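Local coordinates for protein probable AP endonuclease (African swine fever virus, PDB 6KI3) that cleaves DNA on the 5' side of abasic sites during DNA repair, using a cluster of three zinc ions, at residues S46-I51 against P272-R277. Numbering follows the deposited sequence.
Sequences SAQVFI and PAILER. With ZN (zinc ion), chain J; nucleotides of chain C.
Across the interior of a TIM barrel, strands 46-49 and 272-275 meet through side chains, Q48 and I274 filling most of the buried interface and Q48 continuing to the zinc ligand E276. The strands are not sheet partners: strand 6-10 pairs with both, and their axes come within 6.9 Å at an angle of 54°. Near the N-terminal ends the contact is mostly van der Waals packing of I274 against S46, A47 and Q48. I274 turns toward strand 46-49, its CD1 lying 3.3 Å from S46 OG and close to the backbone N of A47, while its other branch, CG2, packs 3.7 Å from Q48 CB. Toward the C-terminal ends, polar groups take over. Q48 stretches out, CG anti to the backbone N (chi1 -179°), which carries its amide to the carboxylate of E276. Q48 NE2 donates to E276 OE1 over 3.1 Å, the acceptor lying near the amide plane; the donor meets the carboxylate on its anti side, tilted well out of the carboxylate plane, and the two planes stand 82° apart. The second carboxylate oxygen, E276 OE2, binds zinc at 2.3 Å and also accepts a hydrogen bond from N225, while Q48 OE1 receives one from H223, itself a ligand of that metal. Q48 thus grips two first-shell residues, one through each end of its amide, and probably helps fix their orientation. E147 and D184 complete the protein ligands, and OP2 of the abasic-site analogue in chain C binds the same ion at 2.1 Å. F50 CE2 approaches the sugar C2' of this nucleotide at 3.5 Å. Metal ligands gathered at the C-terminal ends of the barrel strands are the hallmark of the TIM-barrel active site in the endonuclease IV family.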
ATOM      1  N   SER A  46       0.911  -3.676  11.099  1.00 29.05           N
ATOM      2  CA  SER A  46       1.486  -2.844  10.054  1.00 28.85           C
ATOM      3  C   SER A  46       0.874  -1.451  10.118  1.00 24.82           C
ATOM      4  O   SER A  46      -0.079  -1.196  10.861  1.00 27.09           O
ATOM      5  CB  SER A  46       1.277  -3.459   8.662  1.00 27.71           C
ATOM      6  OG  SER A  46      -0.096  -3.500   8.316  1.00 27.75           O
ATOM      7  N   ALA A  47       1.442  -0.545   9.326  1.00 24.20           N
ATOM      8  CA  ALA A  47       0.971   0.829   9.214  1.00 24.46           C
ATOM      9  C   ALA A  47       1.618   1.453   7.987  1.00 23.45           C
ATOM     10  O   ALA A  47       2.624   0.954   7.474  1.00 23.27           O
ATOM     11  CB  ALA A  47       1.293   1.648  10.468  1.00 19.30           C
ATOM     12  N   GLN A  48       1.013   2.506   7.487  1.00 20.19           N
ATOM     13  CA  GLN A  48       1.512   3.283   6.372  1.00 23.70           C
ATOM     14  C   GLN A  48       1.519   4.796   6.678  1.00 22.49           C
ATOM     15  O   GLN A  48       0.586   5.314   7.198  1.00 21.80           O
ATOM     16  CB  GLN A  48       0.747   2.978   5.100  1.00 22.24           C
ATOM     17  CG  GLN A  48       1.239   3.733   3.892  1.00 24.06           C
ATOM     18  CD  GLN A  48       0.523   3.343   2.615  1.00 24.38           C
ATOM     19  OE1 GLN A  48       0.847   2.371   2.000  1.00 24.68           O
ATOM     20  NE2 GLN A  48      -0.439   4.109   2.239  1.00 22.56           N
ATOM     21  N   VAL A  49       2.587   5.483   6.343  1.00 21.19           N
ATOM     22  CA  VAL A  49       2.714   6.908   6.619  1.00 21.78           C
ATOM     23  C   VAL A  49       3.373   7.600   5.434  1.00 20.07           C
ATOM     24  O   VAL A  49       4.028   6.974   4.599  1.00 24.04           O
ATOM     25  CB  VAL A  49       3.531   7.187   7.902  1.00 18.69           C
ATOM     26  CG1 VAL A  49       2.769   6.736   9.139  1.00 18.96           C
ATOM     27  CG2 VAL A  49       4.889   6.501   7.826  1.00 19.42           C
ATOM     28  N   PHE A  50       3.181   8.916   5.370  1.00 22.13           N
ATOM     29  CA  PHE A  50       3.947   9.787   4.489  1.00 24.63           C
ATOM     30  C   PHE A  50       5.078  10.408   5.299  1.00 25.79           C
ATOM     31  O   PHE A  50       4.823  11.123   6.275  1.00 28.79           O
ATOM     32  CB  PHE A  50       3.077  10.895   3.889  1.00 27.48           C
ATOM     33  CG  PHE A  50       2.113  10.426   2.839  1.00 27.37           C
ATOM     34  CD1 PHE A  50       2.564  10.013   1.597  1.00 27.31           C
ATOM     35  CD2 PHE A  50       0.749  10.434   3.081  1.00 24.69           C
ATOM     36  CE1 PHE A  50       1.676   9.591   0.624  1.00 28.66           C
ATOM     37  CE2 PHE A  50      -0.144  10.016   2.114  1.00 25.19           C
ATOM     38  CZ  PHE A  50       0.319   9.594   0.884  1.00 26.55           C
ATOM     39  N   ILE A  51       6.325  10.130   4.908  1.00 23.31           N
ATOM     40  CA  ILE A  51       7.452  10.860   5.482  1.00 27.29           C
ATOM     41  C   ILE A  51       7.791  12.100   4.669  1.00 28.74           C
ATOM     42  O   ILE A  51       8.612  12.917   5.115  1.00 28.55           O
ATOM     43  CB  ILE A  51       8.705   9.971   5.612  1.00 25.21           C
ATOM     44  CG1 ILE A  51       9.234   9.579   4.232  1.00 29.30           C
ATOM     45  CG2 ILE A  51       8.397   8.738   6.448  1.00 24.70           C
ATOM     46  CD1 ILE A  51      10.459   8.691   4.280  1.00 31.68           C
ATOM     47  N   PRO A 272       1.978  -7.984   4.088  1.00 32.56           N
ATOM     48  CA  PRO A 272       1.419  -6.779   4.709  1.00 29.38           C
ATOM     49  C   PRO A 272       0.155  -6.340   3.988  1.00 28.84           C
ATOM     50  O   PRO A 272       0.066  -6.398   2.759  1.00 26.33           O
ATOM     51  CB  PRO A 272       2.539  -5.741   4.553  1.00 26.58           C
ATOM     52  CG  PRO A 272       3.765  -6.526   4.164  1.00 31.41           C
ATOM     53  CD  PRO A 272       3.262  -7.716   3.423  1.00 31.18           C
ATOM     54  N   ALA A 273      -0.830  -5.898   4.767  1.00 32.57           N
ATOM     55  CA  ALA A 273      -2.104  -5.430   4.236  1.00 30.34           C
ATOM     56  C   ALA A 273      -2.447  -4.104   4.898  1.00 29.36           C
ATOM     57  O   ALA A 273      -2.536  -4.029   6.128  1.00 29.12           O
ATOM     58  CB  ALA A 273      -3.214  -6.457   4.472  1.00 29.06           C
ATOM     59  N   ILE A 274      -2.641  -3.069   4.085  1.00 27.46           N
ATOM     60  CA  ILE A 274      -2.885  -1.715   4.566  1.00 26.67           C
ATOM     61  C   ILE A 274      -4.249  -1.258   4.068  1.00 28.42           C
ATOM     62  O   ILE A 274      -4.527  -1.311   2.866  1.00 25.63           O
ATOM     63  CB  ILE A 274      -1.787  -0.742   4.097  1.00 24.71           C
ATOM     64  CG1 ILE A 274      -0.403  -1.249   4.508  1.00 25.24           C
ATOM     65  CG2 ILE A 274      -2.040   0.650   4.654  1.00 21.57           C
ATOM     66  CD1 ILE A 274      -0.153  -1.215   5.997  1.00 23.71           C
ATOM     67  N   LEU A 275      -5.094  -0.811   4.994  1.00 25.88           N
ATOM     68  CA  LEU A 275      -6.359  -0.173   4.649  1.00 25.94           C
ATOM     69  C   LEU A 275      -6.140   1.330   4.539  1.00 25.53           C
ATOM     70  O   LEU A 275      -5.556   1.944   5.437  1.00 24.00           O
ATOM     71  CB  LEU A 275      -7.437  -0.474   5.694  1.00 27.76           C
ATOM     72  CG  LEU A 275      -8.047  -1.878   5.771  1.00 30.58           C
ATOM     73  CD1 LEU A 275      -7.084  -2.895   6.375  1.00 28.79           C
ATOM     74  CD2 LEU A 275      -9.350  -1.843   6.557  1.00 30.85           C
ATOM     75  N   GLU A 276      -6.603   1.919   3.444  1.00 25.38           N
ATOM     76  CA  GLU A 276      -6.396   3.340   3.171  1.00 30.48           C
ATOM     77  C   GLU A 276      -7.747   4.048   3.215  1.00 31.43           C
ATOM     78  O   GLU A 276      -8.427   4.188   2.197  1.00 29.38           O
ATOM     79  CB  GLU A 276      -5.699   3.531   1.827  1.00 24.55           C
ATOM     80  CG  GLU A 276      -4.452   2.679   1.660  1.00 27.09           C
ATOM     81  CD  GLU A 276      -3.777   2.892   0.320  1.00 27.71           C
ATOM     82  OE1 GLU A 276      -2.787   3.654   0.262  1.00 23.96           O
ATOM     83  OE2 GLU A 276      -4.243   2.303  -0.678  1.00 25.64           O
ATOM     84  N   ARG A 277      -8.093   4.556   4.371  1.00 29.38           N
ATOM     85  CA  ARG A 277      -9.328   5.256   4.535  1.00 34.14           C
ATOM     86  C   ARG A 277      -9.135   6.690   4.865  1.00 36.64           C
ATOM     87  O   ARG A 277      -8.392   7.008   5.710  1.00 38.72           O
ATOM     88  CB  ARG A 277     -10.146   4.683   5.659  1.00 34.63           C
ATOM     89  CG  ARG A 277     -10.687   3.317   5.453  1.00 33.76           C
ATOM     90  CD  ARG A 277     -11.593   3.132   4.280  1.00 30.03           C
ATOM     91  NE  ARG A 277     -11.495   1.733   4.038  1.00 32.31           N
ATOM     92  CZ  ARG A 277     -10.613   1.183   3.245  1.00 30.18           C
ATOM     93  NH1 ARG A 277      -9.824   1.903   2.518  1.00 28.80           N
ATOM     94  NH2 ARG A 277     -10.567  -0.094   3.149  1.00 33.50           N
TER
HETATM   95 ZN    ZN J 302      -3.021   2.639  -2.580  1.00 28.15          ZN
ATOM     96  O5' 3DR C   1      -4.198   6.169  -1.930  1.00 33.08           O
ATOM     97  P   3DR C   1      -3.894   5.679  -3.432  1.00 26.94           P
ATOM     98  OP1 3DR C   1      -2.436   6.015  -3.632  1.00 29.09           O
ATOM     99  OP2 3DR C   1      -4.199   4.204  -3.383  1.00 28.08           O
ATOM    100  OP3 3DR C   1      -4.832   6.494  -4.289  1.00 30.61           O
ATOM    101  C2' 3DR C   1      -3.041   8.014   1.906  1.00 25.79           C
ATOM    102  C5' 3DR C   1      -3.667   7.392  -1.428  1.00 27.94           C
ATOM    103  C4' 3DR C   1      -4.346   7.696  -0.099  1.00 28.69           C
ATOM    104  O4' 3DR C   1      -4.398   6.500   0.682  1.00 30.08           O
ATOM    105  C1' 3DR C   1      -3.821   6.708   1.972  1.00 26.98           C
ATOM    106  C3' 3DR C   1      -3.597   8.746   0.702  1.00 27.44           C
ATOM    107  O3' 3DR C   1      -4.523   9.734   1.155  1.00 31.46           O
TER